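Acetyl-CoA acetyltransferase (Mycobacterium smegmatis, PDB 4EGV) probably acts as an acyltransferase of the thiolase superfamily, folding as a single monomeric chain with an additional C-terminal domain. Local coordinates at residues A[213-216]-A[217-221]; A[346-349]-A[350-354]; A[258-261]-A[262-265]. One frame throughout, in Å; residues are numbered along the deposited sequence.

Interaction 1: residues A[213-216]-A[217-221]; sequences YRLA and MAELF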
loop_
_atom_site.group_PDB
_atom_site.type_symbol
_atom_site.label_atom_id
_atom_site.label_comp_id
_atom_site.label_asym_id
_atom_site.label_seq_id
_atom_site.Cartn_x
_atom_site.Cartn_y
_atom_site.Cartn_z
ATOM N N TYR A 213 8.417 1.210 21.166
ATOM C CA TYR A 213 7.989 0.995 19.803
ATOM C C TYR A 213 6.485 1.002 19.718
ATOM O O TYR A 213 5.912 1.553 18.806
ATOM C CB TYR A 213 8.535 -0.314 19.283
ATOM C CG TYR A 213 8.473 -0.386 17.789
ATOM C CD1 TYR A 213 9.488 0.153 16.995
ATOM C CD2 TYR A 213 7.378 -0.973 17.149
ATOM C CE1 TYR A 213 9.410 0.094 15.626
ATOM C CE2 TYR A 213 7.287 -1.022 15.783
ATOM C CZ TYR A 213 8.294 -0.494 15.022
ATOM O OH TYR A 213 8.171 -0.573 13.650
ATOM N N ARG A 214 5.831 0.392 20.683
ATOM C CA ARG A 214 4.396 0.435 20.705
ATOM C C ARG A 214 3.867 1.878 20.793
ATOM O O ARG A 214 2.835 2.195 20.225
ATOM C CB ARG A 214 3.843 -0.468 21.807
ATOM C CG ARG A 214 2.351 -0.631 21.707
ATOM C CD ARG A 214 1.772 -1.970 22.008
ATOM N NE ARG A 214 1.517 -2.287 23.415
ATOM C CZ ARG A 214 2.122 -3.272 24.067
ATOM N NH1 ARG A 214 3.030 -4.020 23.476
ATOM N NH2 ARG A 214 1.829 -3.518 25.315
ATOM N N LEU A 215 4.612 2.759 21.457
ATOM C CA LEU A 215 4.246 4.178 21.531
ATOM C C LEU A 215 4.435 4.876 20.189
ATOM O O LEU A 215 3.607 5.706 19.785
ATOM C CB LEU A 215 5.028 4.892 22.644
ATOM C CG LEU A 215 4.912 6.411 22.823
ATOM C CD1 LEU A 215 3.630 6.810 23.502
ATOM C CD2 LEU A 215 6.110 6.980 23.565
ATOM N N ALA A 216 5.526 4.541 19.504
ATOM C CA ALA A 216 5.803 5.130 18.216
ATOM C C ALA A 216 4.679 4.828 17.224
ATOM O O ALA A 216 4.235 5.725 16.505
ATOM C CB ALA A 216 7.154 4.648 17.688
HETATM N N MSE A 217 4.234 3.564 17.202
HETATM C CA MSE A 217 3.131 3.092 16.361
HETATM C C MSE A 217 1.799 3.778 16.655
HETATM O O MSE A 217 1.036 4.086 15.747
HETATM C CB MSE A 217 2.911 1.607 16.548
HETATM C CG MSE A 217 3.904 0.718 15.913
HETATM SE SE MSE A 217 3.400 -1.217 16.020
HETATM C CE MSE A 217 2.774 -1.424 17.851
ATOM N N ALA A 218 1.489 3.957 17.928
ATOM C CA ALA A 218 0.293 4.650 18.302
ATOM C C ALA A 218 0.373 6.133 17.942
ATOM O O ALA A 218 -0.626 6.707 17.558
ATOM C CB ALA A 218 0.024 4.444 19.759
ATOM N N GLU A 219 1.561 6.730 18.030
ATOM C CA GLU A 219 1.756 8.147 17.683
ATOM C C GLU A 219 1.750 8.447 16.201
ATOM O O GLU A 219 1.411 9.551 15.780
ATOM C CB GLU A 219 3.017 8.727 18.326
ATOM C CG GLU A 219 2.763 9.185 19.753
ATOM C CD GLU A 219 3.903 9.974 20.374
ATOM O OE1 GLU A 219 5.086 9.568 20.247
ATOM O OE2 GLU A 219 3.587 10.991 21.036
ATOM N N LEU A 220 2.133 7.443 15.425
ATOM C CA LEU A 220 2.005 7.465 13.999
ATOM C C LEU A 220 0.533 7.381 13.577
ATOM O O LEU A 220 0.086 8.171 12.737
ATOM C CB LEU A 220 2.815 6.317 13.402
ATOM C CG LEU A 220 2.791 6.207 11.888
ATOM C CD1 LEU A 220 3.598 7.275 11.285
ATOM C CD2 LEU A 220 3.272 4.881 11.494
ATOM N N PHE A 221 -0.211 6.455 14.180
ATOM C CA PHE A 221 -1.564 6.108 13.722
ATOM C C PHE A 221 -2.742 6.940 14.215
ATOM O O PHE A 221 -3.802 6.935 13.559
ATOM C CB PHE A 221 -1.864 4.631 13.975
ATOM C CG PHE A 221 -1.587 3.732 12.800
ATOM C CD1 PHE A 221 -0.647 4.071 11.837
ATOM C CD2 PHE A 221 -2.235 2.513 12.690
ATOM C CE1 PHE A 221 -0.395 3.229 10.777
ATOM C CE2 PHE A 221 -1.956 1.659 11.636
ATOM C CZ PHE A 221 -1.050 2.029 10.674
#
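Tyr213 and Met217, the latter present as selenomethionine, lie one turn apart on helix 210-230 and form a Met-aromatic contact of the i to i+4 kind. CG of Met217 comes 3.8 Å from CE2 of the Tyr213 ring, and the two side chains cross at about a right angle. Selenium of Met217 lies 5.1 Å from the centroid of the Tyr213 ring in an oblique position. Met217 CG stands beside its own backbone N (chi1 -75°), which starts the chain back along the helix toward Tyr213; the bend at the last torsion then swings the methyl across, and CE of Met217 is 4.0 Å from CG of Arg214. An unbranched methionine chain, with selenium replacing sulfur in the crystal, suits this place, since it can touch a ring and an aliphatic stem at once. Tyr213, Met217 and Leu220 make the tight, buried face, where Phe351 of helix 348-357 packs on Met217 and Leu220. Glu199 of helix 191-206 hydrogen-bonds the tyrosine hydroxyl, and Arg202 does so weakly. On a separate buried flank, Ala218 has only a methyl to place, which allows Val242 and Leu245 to come close. Leu215 and Glu219 are more exposed, though both graze helix 242-246; they lie side by side and point the same way. A charged group fits there because water can solvate it. All faces share the regular backbone, in which each carbonyl from Tyr213 to Ala216 accepts the amide four residues on; Met217 N meets Tyr213 O at 3.1 Å and Glu219 N meets Leu215 O at 2.9 Å. Between the exposed pair the side chains touch only loosely, Leu215 CG to Glu219 OE1, at 4.1 Å.

Interaction 2: residues A[346-349]-A[350-354]; sequences FPFP and VFNIC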
loop_
_atom_site.group_PDB
_atom_site.type_symbol
_atom_site.label_atom_id
_atom_site.label_comp_id
_atom_site.label_asym_id
_atom_site.label_seq_id
_atom_site.Cartn_x
_atom_site.Cartn_y
_atom_site.Cartn_z
ATOM N N PHE A 346 -0.513 -1.405 7.861
ATOM C CA PHE A 346 0.270 -1.516 9.078
ATOM C C PHE A 346 1.229 -0.327 9.158
ATOM O O PHE A 346 1.474 0.352 8.196
ATOM C CB PHE A 346 1.023 -2.849 9.041
ATOM C CG PHE A 346 0.117 -4.049 8.863
ATOM C CD1 PHE A 346 -0.488 -4.639 9.981
ATOM C CD2 PHE A 346 -0.170 -4.554 7.598
ATOM C CE1 PHE A 346 -1.350 -5.720 9.839
ATOM C CE2 PHE A 346 -1.024 -5.626 7.440
ATOM C CZ PHE A 346 -1.622 -6.218 8.555
ATOM N N PRO A 347 1.743 -0.043 10.332
ATOM C CA PRO A 347 2.674 1.040 10.501
ATOM C C PRO A 347 3.958 0.960 9.659
ATOM O O PRO A 347 4.449 1.978 9.183
ATOM C CB PRO A 347 3.019 0.945 11.983
ATOM C CG PRO A 347 1.846 0.434 12.580
ATOM C CD PRO A 347 1.307 -0.559 11.632
ATOM N N PHE A 348 4.489 -0.237 9.485
ATOM C CA PHE A 348 5.743 -0.429 8.827
ATOM C C PHE A 348 5.949 0.316 7.489
ATOM O O PHE A 348 6.953 1.003 7.328
ATOM C CB PHE A 348 6.074 -1.918 8.702
ATOM C CG PHE A 348 7.321 -2.163 7.948
ATOM C CD1 PHE A 348 8.589 -2.114 8.592
ATOM C CD2 PHE A 348 7.276 -2.346 6.553
ATOM C CE1 PHE A 348 9.804 -2.286 7.857
ATOM C CE2 PHE A 348 8.489 -2.528 5.784
ATOM C CZ PHE A 348 9.758 -2.496 6.446
ATOM N N PRO A 349 5.031 0.172 6.513
ATOM C CA PRO A 349 5.313 0.767 5.206
ATOM C C PRO A 349 5.245 2.281 5.212
ATOM O O PRO A 349 5.709 2.914 4.257
ATOM C CB PRO A 349 4.230 0.165 4.291
ATOM C CG PRO A 349 3.220 -0.291 5.162
ATOM C CD PRO A 349 3.798 -0.624 6.482
ATOM N N VAL A 350 4.663 2.842 6.273
ATOM C CA VAL A 350 4.654 4.278 6.487
ATOM C C VAL A 350 5.945 4.689 7.130
ATOM O O VAL A 350 6.637 5.525 6.601
ATOM C CB VAL A 350 3.468 4.774 7.336
ATOM C CG1 VAL A 350 3.550 6.270 7.506
ATOM C CG2 VAL A 350 2.155 4.408 6.696
ATOM N N PHE A 351 6.271 4.077 8.259
ATOM C CA PHE A 351 7.567 4.257 8.915
ATOM C C PHE A 351 8.714 4.229 7.924
ATOM O O PHE A 351 9.582 5.072 7.946
ATOM C CB PHE A 351 7.807 3.146 9.937
ATOM C CG PHE A 351 7.193 3.399 11.272
ATOM C CD1 PHE A 351 7.154 4.683 11.811
ATOM C CD2 PHE A 351 6.685 2.350 12.021
ATOM C CE1 PHE A 351 6.596 4.914 13.053
ATOM C CE2 PHE A 351 6.137 2.571 13.258
ATOM C CZ PHE A 351 6.097 3.858 13.775
ATOM N N ASN A 352 8.669 3.240 7.043
ATOM C CA ASN A 352 9.735 2.930 6.151
ATOM C C ASN A 352 10.015 4.024 5.162
ATOM O O ASN A 352 11.156 4.249 4.826
ATOM C CB ASN A 352 9.413 1.628 5.450
ATOM C CG ASN A 352 10.420 1.284 4.380
ATOM O OD1 ASN A 352 11.587 0.959 4.663
ATOM N ND2 ASN A 352 9.969 1.359 3.123
ATOM N N ILE A 353 8.976 4.701 4.684
ATOM C CA ILE A 353 9.176 5.841 3.790
ATOM C C ILE A 353 9.860 6.955 4.559
ATOM O O ILE A 353 10.863 7.510 4.119
ATOM C CB ILE A 353 7.882 6.346 3.169
ATOM C CG1 ILE A 353 7.363 5.334 2.166
ATOM C CG2 ILE A 353 8.105 7.686 2.498
ATOM C CD1 ILE A 353 8.403 4.791 1.226
ATOM N N CYS A 354 9.340 7.214 5.747
ATOM C CA CYS A 354 9.901 8.171 6.679
ATOM C C CYS A 354 11.384 7.985 7.056
ATOM O O CYS A 354 12.120 8.948 7.176
ATOM C CB CYS A 354 9.020 8.194 7.922
ATOM S SG CYS A 354 7.350 8.819 7.574
#
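The ring of Phe348 carries CB of Asn352 over one face, 4.2 Å above the plane and displaced toward the rim, while the ring of Phe351 is met obliquely by the backbone at Pro347. CE2 of Phe351 also touches CB of Pro347 at 3.7 Å, a contact of two apolar groups. A chi1 of -84° turns the Phe351 ring back over the start of the helix toward the proline. Elsewhere its ring receives the guanidinium group of Arg202 in a cation-pi contact, and the ring of Phe346 stacks with Tyr195.

Prolines suit the positions at and just before the start of helix 348-357, since amides there have no preceding turn to bond to and a residue lacking N-H loses nothing. The carbonyl of Pro347 is used twice: its O accepts Phe351 N at 2.9 Å and, weakly, Val350 N at 3.0 Å. Phe348 O takes Asn352 N at 2.8 Å. With CG anti to the backbone N (chi1 174°), the amide of Asn352 stays alongside the Phe348 ring and accepts a hydrogen bond from Ser316 N through OD1, which accounts for a polar group in such a buried place.

The turn follows strand 337-342, an edge strand of the nine-stranded sheet. Helix 191-206 meets it through Leu198 and Glu199, the latter accepting a weak hydrogen bond from Phe348 N; helix 210-230 packs on Pro347 and Val350, the loop residues Ser344 and Leu367 also touch Val350, and helix 317-330 brings Ser319 and Val323 against Ile353.

Interaction 3: residues A[258-261]-A[262-265]; sequences PYPR and LMVA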
loop_
_atom_site.group_PDB
_atom_site.type_symbol
_atom_site.label_atom_id
_atom_site.label_comp_id
_atom_site.label_asym_id
_atom_site.label_seq_id
_atom_site.Cartn_x
_atom_site.Cartn_y
_atom_site.Cartn_z
ATOM N N PRO A 258 3.605 -7.219 16.720
ATOM C CA PRO A 258 3.435 -6.440 17.934
ATOM C C PRO A 258 2.149 -5.654 18.043
ATOM O O PRO A 258 2.081 -4.741 18.877
ATOM C CB PRO A 258 4.602 -5.456 17.851
ATOM C CG PRO A 258 4.762 -5.210 16.419
ATOM C CD PRO A 258 4.180 -6.396 15.659
ATOM N N TYR A 259 1.151 -5.995 17.223
ATOM C CA TYR A 259 -0.072 -5.180 17.087
ATOM C C TYR A 259 -1.260 -5.545 17.972
ATOM O O TYR A 259 -1.697 -6.697 18.011
ATOM C CB TYR A 259 -0.600 -5.176 15.671
ATOM C CG TYR A 259 0.419 -5.028 14.601
ATOM C CD1 TYR A 259 1.034 -3.792 14.362
ATOM C CD2 TYR A 259 0.750 -6.122 13.779
ATOM C CE1 TYR A 259 1.969 -3.642 13.348
ATOM C CE2 TYR A 259 1.685 -5.993 12.779
ATOM C CZ TYR A 259 2.288 -4.749 12.567
ATOM O OH TYR A 259 3.188 -4.625 11.557
ATOM N N PRO A 260 -1.789 -4.533 18.678
ATOM C CA PRO A 260 -3.082 -4.642 19.348
ATOM C C PRO A 260 -4.202 -4.517 18.347
ATOM O O PRO A 260 -4.034 -3.890 17.317
ATOM C CB PRO A 260 -3.099 -3.468 20.317
ATOM C CG PRO A 260 -1.846 -2.684 20.071
ATOM C CD PRO A 260 -1.114 -3.241 18.933
ATOM N N ARG A 261 -5.334 -5.131 18.660
ATOM C CA ARG A 261 -6.500 -5.128 17.786
ATOM C C ARG A 261 -6.894 -3.793 17.151
ATOM O O ARG A 261 -7.214 -3.797 16.004
ATOM C CB ARG A 261 -7.712 -5.710 18.493
ATOM C CG ARG A 261 -8.684 -6.359 17.549
ATOM C CD ARG A 261 -10.001 -6.685 18.231
ATOM N NE ARG A 261 -11.105 -5.995 17.587
ATOM C CZ ARG A 261 -11.674 -4.848 17.971
ATOM N NH1 ARG A 261 -11.281 -4.174 19.049
ATOM N NH2 ARG A 261 -12.670 -4.362 17.243
ATOM N N LEU A 262 -6.908 -2.670 17.874
ATOM C CA LEU A 262 -7.428 -1.412 17.301
ATOM C C LEU A 262 -6.563 -0.849 16.196
ATOM O O LEU A 262 -6.989 0.007 15.440
ATOM C CB LEU A 262 -7.662 -0.345 18.361
ATOM C CG LEU A 262 -8.820 -0.608 19.309
ATOM C CD1 LEU A 262 -8.997 0.577 20.201
ATOM C CD2 LEU A 262 -10.107 -0.892 18.553
HETATM N N MSE A 263 -5.355 -1.369 16.098
HETATM C CA MSE A 263 -4.360 -0.922 15.162
HETATM C C MSE A 263 -4.383 -1.743 13.876
HETATM O O MSE A 263 -3.591 -1.503 12.971
HETATM C CB MSE A 263 -3.017 -1.092 15.847
HETATM C CG MSE A 263 -1.840 -0.402 15.212
HETATM SE SE MSE A 263 -0.740 0.398 16.643
HETATM C CE MSE A 263 -1.745 2.038 16.794
ATOM N N VAL A 264 -5.264 -2.736 13.820
ATOM C CA VAL A 264 -5.461 -3.596 12.658
ATOM C C VAL A 264 -6.911 -4.060 12.684
ATOM O O VAL A 264 -7.391 -4.448 13.719
ATOM C CB VAL A 264 -4.493 -4.826 12.643
ATOM C CG1 VAL A 264 -3.046 -4.410 12.923
ATOM C CG2 VAL A 264 -4.950 -5.959 13.566
ATOM N N ALA A 265 -7.638 -4.001 11.574
ATOM C CA ALA A 265 -9.078 -4.340 11.607
ATOM C C ALA A 265 -9.610 -4.661 10.223
ATOM O O ALA A 265 -9.715 -5.817 9.851
ATOM C CB ALA A 265 -9.909 -3.215 12.245
#
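Tyr259 and Val264 meet across a short 3-10 turn that follows strand 259-260, the short, weakly bonded partner of strand 254-256 in a small antiparallel sheet. The tyrosine can be followed outward from its backbone. CB of Tyr259 lies 3.8 Å from CG1 of Val264, and CG of Tyr259 is 3.9 Å from the same methyl, so a single branch of the valine fits against the root of the ring, the two side chains crossing at about a right angle. Farther out, the ring has CD of Pro258, a residue preceded by a cis peptide bond, 3.8 Å above its centre. The side chain also packs on Met217 of helix 210-230 and on Pro347, and its ring meets that of Phe346 with the planes at about 40°. At the tip, OH hydrogen-bonds Glu199 OE2 and more weakly the carbonyl of Tyr195. Tyrosine suits the site because its apolar ring fills the packed part and its hydroxyl reaches a carboxylate beyond it.

The turn itself is closed by Met263 N, which donates to Pro260 O at 3.1 Å from above the carbonyl plane, 39° out of it. Leu262 N is satisfied instead by the side chain of Asn252. NH1 of Arg261 binds Ser251 O weakly and passes 3.5 Å from CD2 of Leu262. Met263, a selenomethionine here, leads its end away toward helix 210-230, leaving CB of Met263 4.2 Å from CD of Pro260.

Interaction 1 is the corner of a triangle, its centre about 11 Å from the centre of each of the others, while the centres of interactions 2 and 3 are about 15 Å apart. Phe221 joins helix 210-230 to interaction 2, with CZ 3.5 Å from Pro347 N, and Met217 joins it to interaction 3, with CE 3.5 Å from Pro258 O. Interactions 2 and 3 also touch directly, Pro347 CD lying 3.6 Å from Tyr259 CE1 and Phe346 CE1 3.8 Å from Val264 CG1. All three converge on one carboxylate of helix 191-206: Glu199 bonds the hydroxyl of Tyr213 through OE1, and the hydroxyl of Tyr259 and, weakly, Phe348 N through OE2.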